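Local coordinates for protein N-acetylneuraminate lyase (Peptoclostridium difficile, PDB 4WOZ) that is a lyase of the dihydrodipicolinate synthetase family, built as a parallel eight-stranded TIM barrel and assembled from four chains, at residues S20-S25 against T219-G224; L53-S58 against R72-A77; N62-T67 against Y278-M283; L87-G92 against L109-I114; A116-Y121 against T153-S158. One frame throughout, in Å; residues are numbered along the deposited sequence.

Interaction 1. Residues S20-S25 against T219-G224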
# COMPACT_ATOMS: atom_id res chain seq x y z
N SER A 20 -21.73 -8.21 -20.15
CA SER A 20 -22.06 -7.08 -19.29
C SER A 20 -22.20 -7.60 -17.87
O SER A 20 -22.87 -8.61 -17.64
CB SER A 20 -23.40 -6.44 -19.70
OG SER A 20 -23.26 -5.56 -20.80
N ALA A 21 -21.54 -6.94 -16.92
CA ALA A 21 -21.68 -7.34 -15.52
C ALA A 21 -23.04 -6.74 -15.18
O ALA A 21 -23.17 -5.54 -14.97
CB ALA A 21 -20.57 -6.71 -14.67
N LEU A 22 -24.06 -7.59 -15.16
CA LEU A 22 -25.43 -7.16 -14.91
C LEU A 22 -25.70 -6.38 -13.62
O LEU A 22 -25.34 -6.81 -12.53
CB LEU A 22 -26.35 -8.37 -14.95
CG LEU A 22 -27.86 -8.10 -14.91
CD1 LEU A 22 -28.29 -7.37 -16.18
CD2 LEU A 22 -28.62 -9.41 -14.77
N LEU A 23 -26.35 -5.23 -13.78
CA LEU A 23 -26.73 -4.41 -12.63
C LEU A 23 -28.13 -4.85 -12.26
O LEU A 23 -28.85 -5.41 -13.08
CB LEU A 23 -26.74 -2.92 -12.96
CG LEU A 23 -25.40 -2.18 -12.92
CD1 LEU A 23 -24.69 -2.36 -14.24
CD2 LEU A 23 -25.64 -0.71 -12.66
N VAL A 24 -28.50 -4.61 -11.01
CA VAL A 24 -29.83 -4.99 -10.55
C VAL A 24 -30.63 -3.73 -10.26
O VAL A 24 -30.07 -2.68 -9.96
CB VAL A 24 -29.72 -5.86 -9.28
CG1 VAL A 24 -31.11 -6.13 -8.71
CG2 VAL A 24 -29.03 -7.18 -9.63
N SER A 25 -31.95 -3.83 -10.37
CA SER A 25 -32.82 -2.70 -10.12
C SER A 25 -33.36 -2.79 -8.70
O SER A 25 -33.75 -3.87 -8.24
CB SER A 25 -33.98 -2.70 -11.12
OG SER A 25 -34.85 -1.60 -10.91
N THR A 219 -19.58 -1.12 -17.28
CA THR A 219 -20.02 -0.02 -18.13
C THR A 219 -20.67 -0.48 -19.43
O THR A 219 -21.27 0.33 -20.14
CB THR A 219 -18.87 0.94 -18.48
OG1 THR A 219 -17.93 0.29 -19.34
CG2 THR A 219 -18.17 1.40 -17.21
N PHE A 220 -20.56 -1.77 -19.72
CA PHE A 220 -21.15 -2.33 -20.93
C PHE A 220 -22.68 -2.28 -20.87
O PHE A 220 -23.36 -2.36 -21.89
CB PHE A 220 -20.67 -3.77 -21.14
CG PHE A 220 -19.18 -3.90 -21.35
CD1 PHE A 220 -18.36 -2.78 -21.38
CD2 PHE A 220 -18.59 -5.15 -21.48
CE1 PHE A 220 -16.98 -2.89 -21.54
CE2 PHE A 220 -17.21 -5.28 -21.64
CZ PHE A 220 -16.40 -4.15 -21.67
N ASN A 221 -23.23 -2.16 -19.66
CA ASN A 221 -24.67 -2.07 -19.49
C ASN A 221 -25.22 -0.85 -20.24
O ASN A 221 -26.37 -0.85 -20.68
CB ASN A 221 -25.04 -1.95 -18.01
CG ASN A 221 -24.94 -3.27 -17.28
OD1 ASN A 221 -25.87 -4.07 -17.28
ND2 ASN A 221 -23.79 -3.51 -16.66
N VAL A 222 -24.40 0.19 -20.38
CA VAL A 222 -24.82 1.40 -21.08
C VAL A 222 -23.92 1.78 -22.24
O VAL A 222 -24.26 2.66 -23.04
CB VAL A 222 -24.86 2.63 -20.13
CG1 VAL A 222 -25.96 2.48 -19.10
CG2 VAL A 222 -23.50 2.81 -19.45
N ASN A 223 -22.77 1.11 -22.35
CA ASN A 223 -21.82 1.43 -23.40
C ASN A 223 -21.41 0.21 -24.22
O ASN A 223 -20.34 0.19 -24.83
CB ASN A 223 -20.58 2.08 -22.76
CG ASN A 223 -19.74 2.87 -23.76
OD1 ASN A 223 -20.28 3.62 -24.57
ND2 ASN A 223 -18.42 2.72 -23.68
N GLY A 224 -22.28 -0.80 -24.25
CA GLY A 224 -22.01 -2.03 -24.98
C GLY A 224 -21.62 -1.88 -26.44
O GLY A 224 -20.79 -2.64 -26.95

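Interaction 2. Residues L53-S58 against R72-A77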
# COMPACT_ATOMS: atom_id res chain seq x y z
N LEU A 53 -24.24 -12.27 -20.32
CA LEU A 53 -24.30 -11.52 -19.08
C LEU A 53 -23.53 -12.24 -18.00
O LEU A 53 -23.49 -13.48 -17.96
CB LEU A 53 -25.76 -11.35 -18.63
CG LEU A 53 -26.72 -10.61 -19.58
CD1 LEU A 53 -28.12 -10.62 -18.98
CD2 LEU A 53 -26.24 -9.19 -19.80
N TYR A 54 -22.92 -11.45 -17.13
CA TYR A 54 -22.16 -11.93 -15.98
C TYR A 54 -23.09 -11.52 -14.85
O TYR A 54 -23.23 -10.34 -14.54
CB TYR A 54 -20.83 -11.17 -15.88
CG TYR A 54 -19.88 -11.68 -14.83
CD1 TYR A 54 -19.07 -12.79 -15.06
CD2 TYR A 54 -19.76 -11.01 -13.60
CE1 TYR A 54 -18.16 -13.23 -14.10
CE2 TYR A 54 -18.85 -11.44 -12.64
CZ TYR A 54 -18.05 -12.54 -12.90
OH TYR A 54 -17.16 -12.97 -11.95
N VAL A 55 -23.74 -12.51 -14.25
CA VAL A 55 -24.71 -12.26 -13.19
C VAL A 55 -24.18 -12.54 -11.78
O VAL A 55 -23.50 -13.55 -11.55
CB VAL A 55 -25.99 -13.10 -13.44
CG1 VAL A 55 -27.09 -12.69 -12.48
CG2 VAL A 55 -26.45 -12.92 -14.88
N GLY A 56 -24.49 -11.65 -10.85
CA GLY A 56 -24.07 -11.82 -9.47
C GLY A 56 -22.71 -11.23 -9.16
O GLY A 56 -22.10 -11.55 -8.14
N GLY A 57 -22.22 -10.37 -10.04
CA GLY A 57 -20.92 -9.77 -9.81
C GLY A 57 -20.98 -8.56 -8.91
O GLY A 57 -22.04 -8.17 -8.44
N SER A 58 -19.82 -7.97 -8.66
CA SER A 58 -19.70 -6.78 -7.83
C SER A 58 -20.65 -5.69 -8.33
O SER A 58 -21.30 -5.01 -7.55
CB SER A 58 -18.25 -6.28 -7.86
OG SER A 58 -18.12 -5.07 -7.14
N ARG A 72 -33.18 -15.24 -6.55
CA ARG A 72 -34.23 -14.66 -7.38
C ARG A 72 -33.62 -13.98 -8.60
O ARG A 72 -34.19 -14.04 -9.69
CB ARG A 72 -35.09 -13.64 -6.62
CG ARG A 72 -36.07 -12.95 -7.57
CD ARG A 72 -37.38 -12.50 -6.93
NE ARG A 72 -37.31 -11.17 -6.34
CZ ARG A 72 -38.36 -10.37 -6.20
NH1 ARG A 72 -39.56 -10.78 -6.62
NH2 ARG A 72 -38.23 -9.18 -5.64
N ILE A 73 -32.48 -13.32 -8.40
CA ILE A 73 -31.81 -12.64 -9.50
C ILE A 73 -31.38 -13.68 -10.55
O ILE A 73 -31.58 -13.47 -11.75
CB ILE A 73 -30.58 -11.85 -8.99
CG1 ILE A 73 -31.06 -10.67 -8.15
CG2 ILE A 73 -29.73 -11.36 -10.16
CD1 ILE A 73 -29.97 -9.97 -7.39
N PHE A 74 -30.81 -14.79 -10.10
CA PHE A 74 -30.37 -15.82 -11.03
C PHE A 74 -31.55 -16.39 -11.81
O PHE A 74 -31.45 -16.66 -13.01
CB PHE A 74 -29.64 -16.95 -10.29
CG PHE A 74 -28.24 -16.59 -9.85
CD1 PHE A 74 -27.33 -16.05 -10.76
CD2 PHE A 74 -27.83 -16.80 -8.54
CE1 PHE A 74 -26.03 -15.74 -10.37
CE2 PHE A 74 -26.53 -16.49 -8.13
CZ PHE A 74 -25.63 -15.95 -9.05
N GLU A 75 -32.68 -16.58 -11.12
CA GLU A 75 -33.88 -17.11 -11.77
C GLU A 75 -34.44 -16.14 -12.80
O GLU A 75 -34.78 -16.53 -13.91
CB GLU A 75 -34.97 -17.42 -10.75
CG GLU A 75 -34.73 -18.63 -9.88
CD GLU A 75 -35.95 -18.99 -9.06
OE1 GLU A 75 -35.84 -19.84 -8.14
OE2 GLU A 75 -37.03 -18.43 -9.33
N ILE A 76 -34.55 -14.87 -12.41
CA ILE A 76 -35.07 -13.87 -13.32
C ILE A 76 -34.19 -13.71 -14.55
O ILE A 76 -34.70 -13.59 -15.67
CB ILE A 76 -35.22 -12.50 -12.63
CG1 ILE A 76 -36.27 -12.59 -11.52
CG2 ILE A 76 -35.59 -11.45 -13.66
CD1 ILE A 76 -36.40 -11.33 -10.68
N ALA A 77 -32.88 -13.71 -14.36
CA ALA A 77 -31.95 -13.55 -15.48
C ALA A 77 -32.12 -14.67 -16.50
O ALA A 77 -32.24 -14.42 -17.70
CB ALA A 77 -30.51 -13.49 -14.97

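Interaction 3. Residues N62-T67 against Y278-M283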
# COMPACT_ATOMS: atom_id res chain seq x y z
N ASN A 62 -24.05 -7.58 -5.67
CA ASN A 62 -24.19 -8.92 -5.11
C ASN A 62 -23.91 -9.03 -3.61
O ASN A 62 -24.71 -9.58 -2.86
CB ASN A 62 -23.26 -9.88 -5.85
CG ASN A 62 -23.38 -11.30 -5.36
OD1 ASN A 62 -24.40 -11.95 -5.59
ND2 ASN A 62 -22.35 -11.79 -4.69
N PHE A 63 -22.77 -8.50 -3.20
CA PHE A 63 -22.35 -8.58 -1.80
C PHE A 63 -23.16 -7.77 -0.79
O PHE A 63 -22.81 -7.72 0.38
CB PHE A 63 -20.87 -8.20 -1.73
CG PHE A 63 -20.02 -9.00 -2.67
CD1 PHE A 63 -19.80 -10.35 -2.44
CD2 PHE A 63 -19.47 -8.41 -3.80
CE1 PHE A 63 -19.05 -11.11 -3.33
CE2 PHE A 63 -18.72 -9.16 -4.70
CZ PHE A 63 -18.51 -10.52 -4.46
N MET A 64 -24.24 -7.15 -1.26
CA MET A 64 -25.12 -6.38 -0.39
C MET A 64 -26.48 -7.06 -0.37
O MET A 64 -27.45 -6.52 0.16
CB MET A 64 -25.28 -4.94 -0.91
CG MET A 64 -24.00 -4.13 -0.94
SD MET A 64 -24.28 -2.44 -1.53
CE MET A 64 -24.63 -1.63 0.00
N LEU A 65 -26.54 -8.25 -0.96
CA LEU A 65 -27.80 -8.98 -1.04
C LEU A 65 -27.83 -10.27 -0.24
O LEU A 65 -26.79 -10.87 0.01
CB LEU A 65 -28.11 -9.31 -2.51
CG LEU A 65 -28.10 -8.10 -3.45
CD1 LEU A 65 -28.36 -8.56 -4.88
CD2 LEU A 65 -29.15 -7.10 -3.00
N SER A 66 -29.03 -10.68 0.16
CA SER A 66 -29.20 -11.91 0.91
C SER A 66 -29.14 -13.05 -0.09
O SER A 66 -29.35 -12.85 -1.29
CB SER A 66 -30.56 -11.92 1.62
OG SER A 66 -31.61 -11.81 0.67
N THR A 67 -28.86 -14.25 0.39
CA THR A 67 -28.76 -15.41 -0.48
C THR A 67 -30.04 -15.63 -1.30
O THR A 67 -29.98 -16.03 -2.46
CB THR A 67 -28.41 -16.67 0.32
OG1 THR A 67 -28.17 -17.76 -0.58
CG2 THR A 67 -29.56 -17.04 1.25
N TYR A 278 -32.61 2.64 -7.85
CA TYR A 278 -31.64 3.04 -6.83
C TYR A 278 -30.58 1.99 -6.53
O TYR A 278 -30.74 0.81 -6.85
CB TYR A 278 -32.36 3.34 -5.52
CG TYR A 278 -33.36 4.48 -5.57
CD1 TYR A 278 -32.95 5.79 -5.39
CD2 TYR A 278 -34.71 4.23 -5.78
CE1 TYR A 278 -33.86 6.84 -5.40
CE2 TYR A 278 -35.64 5.27 -5.80
CZ TYR A 278 -35.20 6.57 -5.61
OH TYR A 278 -36.11 7.61 -5.62
N CYS A 279 -29.51 2.44 -5.89
CA CYS A 279 -28.44 1.55 -5.46
C CYS A 279 -28.85 1.23 -4.04
O CYS A 279 -29.59 2.00 -3.42
CB CYS A 279 -27.09 2.28 -5.43
SG CYS A 279 -26.52 2.89 -7.02
N ARG A 280 -28.40 0.10 -3.51
CA ARG A 280 -28.76 -0.24 -2.14
C ARG A 280 -27.89 0.48 -1.12
O ARG A 280 -26.68 0.61 -1.30
CB ARG A 280 -28.68 -1.75 -1.93
CG ARG A 280 -28.94 -2.14 -0.49
CD ARG A 280 -29.18 -3.63 -0.33
NE ARG A 280 -30.44 -4.03 -0.93
CZ ARG A 280 -31.01 -5.21 -0.73
NH1 ARG A 280 -30.42 -6.10 0.06
NH2 ARG A 280 -32.16 -5.51 -1.32
N GLN A 281 -28.51 0.96 -0.04
CA GLN A 281 -27.78 1.64 1.02
C GLN A 281 -26.76 0.65 1.58
O GLN A 281 -26.97 -0.56 1.51
CB GLN A 281 -28.74 2.08 2.13
CG GLN A 281 -29.66 3.25 1.77
CD GLN A 281 -28.89 4.54 1.53
OE1 GLN A 281 -27.77 4.70 2.02
NE2 GLN A 281 -29.49 5.47 0.79
N PRO A 282 -25.66 1.14 2.17
CA PRO A 282 -25.29 2.55 2.35
C PRO A 282 -24.78 3.32 1.13
O PRO A 282 -24.19 4.39 1.28
CB PRO A 282 -24.26 2.48 3.47
CG PRO A 282 -23.55 1.21 3.16
CD PRO A 282 -24.69 0.26 2.84
N MET A 283 -24.98 2.78 -0.08
CA MET A 283 -24.57 3.52 -1.27
C MET A 283 -25.57 4.66 -1.32
O MET A 283 -26.77 4.43 -1.30
CB MET A 283 -24.65 2.65 -2.52
CG MET A 283 -23.43 1.75 -2.73
SD MET A 283 -23.39 0.93 -4.33
CE MET A 283 -22.77 -0.68 -3.88

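Interaction 4. Residues L87-G92 against L109-I114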
# COMPACT_ATOMS: atom_id res chain seq x y z
N LEU A 87 -24.68 -17.11 -20.40
CA LEU A 87 -24.80 -16.72 -19.01
C LEU A 87 -23.70 -17.28 -18.13
O LEU A 87 -23.41 -18.49 -18.15
CB LEU A 87 -26.15 -17.17 -18.44
CG LEU A 87 -27.42 -16.50 -18.96
CD1 LEU A 87 -28.63 -17.20 -18.37
CD2 LEU A 87 -27.40 -15.03 -18.61
N ILE A 88 -23.08 -16.39 -17.36
CA ILE A 88 -22.04 -16.77 -16.42
C ILE A 88 -22.55 -16.34 -15.05
O ILE A 88 -23.01 -15.21 -14.87
CB ILE A 88 -20.71 -16.05 -16.70
CG1 ILE A 88 -20.14 -16.49 -18.05
CG2 ILE A 88 -19.72 -16.35 -15.58
CD1 ILE A 88 -18.84 -15.80 -18.41
N ALA A 89 -22.47 -17.24 -14.08
CA ALA A 89 -22.95 -16.92 -12.74
C ALA A 89 -21.81 -16.77 -11.74
O ALA A 89 -21.02 -17.69 -11.54
CB ALA A 89 -23.92 -18.00 -12.27
N GLN A 90 -21.71 -15.59 -11.12
CA GLN A 90 -20.69 -15.36 -10.11
C GLN A 90 -21.31 -15.93 -8.84
O GLN A 90 -22.32 -15.41 -8.36
CB GLN A 90 -20.41 -13.86 -9.94
CG GLN A 90 -19.08 -13.53 -9.25
CD GLN A 90 -19.04 -13.93 -7.78
OE1 GLN A 90 -18.05 -14.47 -7.30
NE2 GLN A 90 -20.12 -13.65 -7.05
N VAL A 91 -20.74 -17.00 -8.31
CA VAL A 91 -21.30 -17.63 -7.12
C VAL A 91 -20.45 -17.48 -5.85
O VAL A 91 -20.88 -17.89 -4.77
CB VAL A 91 -21.56 -19.13 -7.36
CG1 VAL A 91 -22.51 -19.31 -8.54
CG2 VAL A 91 -20.24 -19.85 -7.61
N GLY A 92 -19.26 -16.90 -5.98
CA GLY A 92 -18.39 -16.74 -4.83
C GLY A 92 -18.79 -15.68 -3.81
O GLY A 92 -19.64 -14.83 -4.06
N LEU A 109 -30.13 -24.32 -13.23
CA LEU A 109 -30.88 -23.35 -14.03
C LEU A 109 -30.35 -23.33 -15.46
O LEU A 109 -30.95 -22.74 -16.35
CB LEU A 109 -30.78 -21.95 -13.42
CG LEU A 109 -31.68 -21.63 -12.24
CD1 LEU A 109 -31.39 -20.22 -11.75
CD2 LEU A 109 -33.15 -21.75 -12.66
N GLY A 110 -29.21 -23.98 -15.66
CA GLY A 110 -28.63 -24.03 -16.99
C GLY A 110 -27.64 -22.94 -17.34
O GLY A 110 -27.46 -22.63 -18.52
N TYR A 111 -27.00 -22.33 -16.33
CA TYR A 111 -25.99 -21.31 -16.62
C TYR A 111 -24.84 -21.99 -17.35
O TYR A 111 -24.44 -23.09 -16.99
CB TYR A 111 -25.49 -20.64 -15.33
CG TYR A 111 -26.34 -19.47 -14.89
CD1 TYR A 111 -27.62 -19.67 -14.39
CD2 TYR A 111 -25.90 -18.15 -15.06
CE1 TYR A 111 -28.46 -18.59 -14.07
CE2 TYR A 111 -26.73 -17.07 -14.74
CZ TYR A 111 -28.01 -17.30 -14.25
OH TYR A 111 -28.86 -16.25 -13.98
N ASP A 112 -24.33 -21.33 -18.38
CA ASP A 112 -23.24 -21.85 -19.21
C ASP A 112 -21.93 -22.04 -18.45
O ASP A 112 -21.13 -22.92 -18.79
CB ASP A 112 -23.02 -20.92 -20.40
CG ASP A 112 -24.27 -20.78 -21.26
OD1 ASP A 112 -24.60 -21.74 -21.99
OD2 ASP A 112 -24.91 -19.72 -21.21
N ALA A 113 -21.72 -21.21 -17.44
CA ALA A 113 -20.51 -21.29 -16.64
C ALA A 113 -20.70 -20.54 -15.33
O ALA A 113 -21.65 -19.76 -15.17
CB ALA A 113 -19.33 -20.71 -17.40
N ILE A 114 -19.82 -20.80 -14.37
CA ILE A 114 -19.90 -20.11 -13.10
C ILE A 114 -18.57 -19.41 -12.87
O ILE A 114 -17.57 -19.71 -13.53
CB ILE A 114 -20.18 -21.08 -11.92
CG1 ILE A 114 -18.99 -22.02 -11.70
CG2 ILE A 114 -21.44 -21.87 -12.21
CD1 ILE A 114 -19.12 -22.88 -10.45

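Interaction 5. Residues A116-Y121 against T153-S158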
# COMPACT_ATOMS: atom_id res chain seq x y z
N ALA A 116 -16.14 -17.33 -9.58
CA ALA A 116 -16.00 -17.18 -8.14
C ALA A 116 -14.88 -16.22 -7.77
O ALA A 116 -13.72 -16.45 -8.11
CB ALA A 116 -15.75 -18.55 -7.49
N VAL A 117 -15.24 -15.14 -7.09
CA VAL A 117 -14.25 -14.17 -6.67
C VAL A 117 -13.41 -14.80 -5.57
O VAL A 117 -13.85 -15.72 -4.89
CB VAL A 117 -14.91 -12.89 -6.10
CG1 VAL A 117 -15.82 -13.24 -4.94
CG2 VAL A 117 -13.85 -11.89 -5.66
N THR A 118 -12.18 -14.31 -5.42
CA THR A 118 -11.30 -14.81 -4.38
C THR A 118 -11.95 -14.47 -3.04
O THR A 118 -12.45 -13.36 -2.85
CB THR A 118 -9.92 -14.11 -4.46
OG1 THR A 118 -9.35 -14.33 -5.76
CG2 THR A 118 -8.98 -14.66 -3.41
N PRO A 119 -11.97 -15.42 -2.09
CA PRO A 119 -12.58 -15.12 -0.80
C PRO A 119 -11.87 -13.93 -0.15
O PRO A 119 -10.64 -13.87 -0.16
CB PRO A 119 -12.42 -16.42 -0.02
CG PRO A 119 -11.14 -16.98 -0.58
CD PRO A 119 -11.30 -16.74 -2.06
N PHE A 120 -12.62 -12.99 0.41
CA PHE A 120 -12.00 -11.82 1.01
C PHE A 120 -12.29 -11.55 2.49
O PHE A 120 -12.79 -12.41 3.22
CB PHE A 120 -12.35 -10.58 0.17
CG PHE A 120 -13.82 -10.34 0.01
CD1 PHE A 120 -14.53 -9.63 0.98
CD2 PHE A 120 -14.50 -10.82 -1.10
CE1 PHE A 120 -15.90 -9.40 0.83
CE2 PHE A 120 -15.87 -10.60 -1.26
CZ PHE A 120 -16.57 -9.88 -0.29
N TYR A 121 -11.95 -10.33 2.92
CA TYR A 121 -12.09 -9.87 4.29
C TYR A 121 -11.01 -10.55 5.14
O TYR A 121 -10.11 -9.88 5.65
CB TYR A 121 -13.47 -10.20 4.87
CG TYR A 121 -13.66 -9.60 6.24
CD1 TYR A 121 -13.95 -8.25 6.40
CD2 TYR A 121 -13.45 -10.37 7.39
CE1 TYR A 121 -14.02 -7.67 7.66
CE2 TYR A 121 -13.52 -9.80 8.66
CZ TYR A 121 -13.80 -8.46 8.79
OH TYR A 121 -13.85 -7.89 10.04
N THR A 153 -10.32 -6.61 -3.31
CA THR A 153 -10.05 -7.72 -2.41
C THR A 153 -8.71 -7.62 -1.70
O THR A 153 -8.61 -7.85 -0.49
CB THR A 153 -10.08 -9.07 -3.17
OG1 THR A 153 -9.03 -9.09 -4.14
CG2 THR A 153 -11.42 -9.26 -3.87
N GLY A 154 -7.67 -7.27 -2.45
CA GLY A 154 -6.34 -7.15 -1.88
C GLY A 154 -5.54 -8.42 -2.11
O GLY A 154 -4.37 -8.51 -1.72
N VAL A 155 -6.17 -9.40 -2.75
CA VAL A 155 -5.51 -10.67 -3.04
C VAL A 155 -4.73 -10.61 -4.36
O VAL A 155 -5.30 -10.36 -5.42
CB VAL A 155 -6.55 -11.81 -3.14
CG1 VAL A 155 -5.84 -13.14 -3.37
CG2 VAL A 155 -7.37 -11.87 -1.86
N ASP A 156 -3.42 -10.84 -4.27
CA ASP A 156 -2.54 -10.81 -5.43
C ASP A 156 -2.00 -12.20 -5.76
O ASP A 156 -1.05 -12.68 -5.13
CB ASP A 156 -1.36 -9.87 -5.18
CG ASP A 156 -1.79 -8.42 -5.11
OD1 ASP A 156 -2.24 -7.88 -6.14
OD2 ASP A 156 -1.68 -7.81 -4.02
N MET A 157 -2.62 -12.85 -6.74
CA MET A 157 -2.22 -14.18 -7.17
C MET A 157 -1.02 -14.07 -8.11
O MET A 157 -0.95 -13.15 -8.92
CB MET A 157 -3.38 -14.84 -7.92
CG MET A 157 -3.53 -16.34 -7.71
SD MET A 157 -4.65 -16.70 -6.33
CE MET A 157 -6.22 -16.20 -7.04
N SER A 158 -0.08 -15.00 -8.00
CA SER A 158 1.11 -15.00 -8.85
C SER A 158 0.88 -15.91 -10.05
O SER A 158 -0.11 -16.64 -10.10
CB SER A 158 2.33 -15.49 -8.07
OG SER A 158 2.18 -16.86 -7.74
O HOH W 1 -10.27 -8.08 1.74

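Interaction 1. Residues S20-S25 against T219-G224
A buried polar contact lies at the seam where the TIM barrel closes: Asn221, in the first turn of helix 220-235, meets the end of strand 17-21, so that the first strand of the barrel is tied to the helix that follows the eighth. The Asn221 amide carries the contact. Its ND2 lies 2.7 Å from Ala21 O in a hydrogen bond, though its modelled place is somewhat uncertain because it sits too near Leu23. The same nitrogen also bonds to Ser218 O, while OD1 accepts from Asn44 ND2 of helix 34-48. An asparagine suits this buried spot because one short side chain both donates and accepts. Asn44 serves the strand as well, since its OD1 is bonded to Ser20 OG. With chi1 at -81°, that hydroxyl stands beside the backbone N of Ser20, and its small size lets it nestle against helix 220-235. Leu22 points away from helix 220-235 and packs on Ile40 and Ile41 of helix 34-48. Ser20 OG comes within 3.2 Å of Phe220 CB.

Interaction 2. Residues L53-S58 against R72-A77
Val55, at the end of strand 52-55, plugs into the inner side of helix 67-81 between Ile73, Phe74 and Ala77. Strand and helix are the first two elements of a beta-alpha-beta unit of the TIM barrel, and their short axes run nearly antiparallel, at 159° and 10.2 Å apart. The gap is filled by hydrocarbon, and no hydrogen bond crosses it. Val55 splits its two methyls between partners: CG1, anti to the backbone N (chi1 -171°), meets Ile73 CG2 at 3.8 Å and also touches the ring of Phe74, whereas CG2 faces Ala77 CB at 4.1 Å. A beta-branched residue is well chosen, being wide close to the backbone and able to reach residues on successive turns, Ile73 and Ala77. Ala77 offers only a methyl, which fits opposite Val55 CG2.

Phe74 sets out along the flank of the helix, but its ring swings back toward the strand end and slides past Val55 in the opposite direction. Another ring, that of Tyr111, meets it edge-to-face, and Phe105 and Thr106 of helix 96-109 pack on it too. Gly56 follows with a positive phi (89°), a conformation that glycine adopts easily, and its lack of a side chain leaves room for Phe74. At the ring edge, near its plane, Phe74 CE1 approaches Val55 O to 3.5 Å.

Interaction 3. Residues N62-T67 against Y278-M283
Met64 and Arg280 bury more surface than any other residues of this contact, and each reaches across to the backbone of the other's loop. Met64 extends through CB, CG and SD, then bends at its last torsion (chi3 90°), which brings CE over the turn formed by Arg280 to Met283. There its CE lies 3.4 Å from Pro282 CD, tighter than usual for two carbons, and its SD lies 3.3 Å from Met283 CE as the two methionines pass at a slant. A long, flexible thioether suits this irregular surface, whose turn contains a cis peptide bond before Pro282. Gln281 O, buried beneath the Met64 methyl, finds no polar partner in the model.

Segment 62-67 is the TIM-barrel loop from strand 52-55 to helix 67-81; residues 278-283 belong to the C-terminal helical region that follows the barrel. A second copy of the protein covers this region, with its Val94 on Met64 and its Leu96 on Pro282.

Arg280 sends its chain toward residues 62-67, CG anti to the backbone N (chi1 175°) and bent at chi3, so that NH1 reaches Met64 O at 3.0 Å in a weak hydrogen bond. Stronger ties hold NH2, which bonds to Gly30 O and forms a salt bridge with Glu69. Leu65 CD2 sits over the centre of one guanidinium face, 3.5 Å from Arg280 CZ, an aliphatic cover that does not compete for its N-H bonds.

Interaction 4. Residues L87-G92 against L109-I114
Strands 86-90 and 113-117 are parallel neighbours in the TIM barrel, joined through helix 96-109 as a beta-alpha-beta crossover, and this contact is where their pairing begins. Ala113 is held through both its backbone N and its backbone O: N donates to Leu87 O at 3.3 Å, and O accepts from Ala89 N at 2.9 Å. Just ahead, the Asp112 carboxylate takes the place of a backbone acceptor for Leu87 N. Its OD2 uses the anti lone pair to bind that Leu87 N at 2.7 Å, while OD1 is bonded to Thr13, so a short carboxylate holds two donors.

Tyr111 lies against the strand. Leu87 CD1 sits over one face of its ring in a CH-pi contact, 4.2 Å from the centroid, and the hydroxyl bonds to Phe74 O of helix 67-81. Gly110 makes the preceding turn possible, its positive phi completing a Schellman motif. Ala89 is small enough for the ring to approach closely, and Ala89 CB lies 3.4 Å from Tyr111 CD2.

Interaction 5. Residues A116-Y121 against T153-S158
Thr118 and Val155 meet tip to tip where the TIM-barrel strand 113-117 runs out into a loop, against the loop that links helices 150-153 and 159-165. This is the tight part. With OG1 beside the backbone N (chi1 -58°), Thr118 CG2 is the branch that points to Val155; it fits between both methyls and comes to 3.5 Å from Val155 CG1, closer than carbons usually lie. The forked valine makes a cup for one methyl. Threonine offers that methyl while turning OG1 elsewhere, into a weak hydrogen bond with Tyr133. On the flank, Met157 bends its flexible chain so that CE runs past Thr118 OG1 at 3.9 Å.

Toward Thr153 the fit slackens. Its CG2 lies 4.0 Å from Val117 CG2 and its CB is near Phe120 CB, looser van der Waals contacts, while Phe120 directs its ring away, to Phe63 and to Phe120 and Tyr121 of a second subunit. Thr153 also organises its own turn: OG1 accepts from Val155 N at 3.2 Å, an ST turn, and bonds to Ile149 O. No direct hydrogen bond spans the segments; a water bridges them, accepting from Tyr121 N at 3.0 Å and donating to Thr153 O at 2.8 Å.

Interactions 1, 2, 4 and 5 lie within the TIM barrel, and interaction 3 joins one of its loops to the C-terminal helical region. Interactions 2 and 4 come in series along the chain, with centres about 8 Å apart, and use the neighbouring strands 52-55 and 86-90, linked by a probable Val55 O to Gln90 N bond. Interaction 5 follows on strand 113-117, already used by interaction 4. Interaction 1 encloses these three in sequence, bringing helix 220-235, after the eighth strand, back to strand 17-21. Interaction 3 crosses interactions 1 and 2 in chain order. The touching rings of Phe63 and Phe120 join interactions 3 and 5; both lie beside the second subunit, which Ser58 of interaction 2 reaches too.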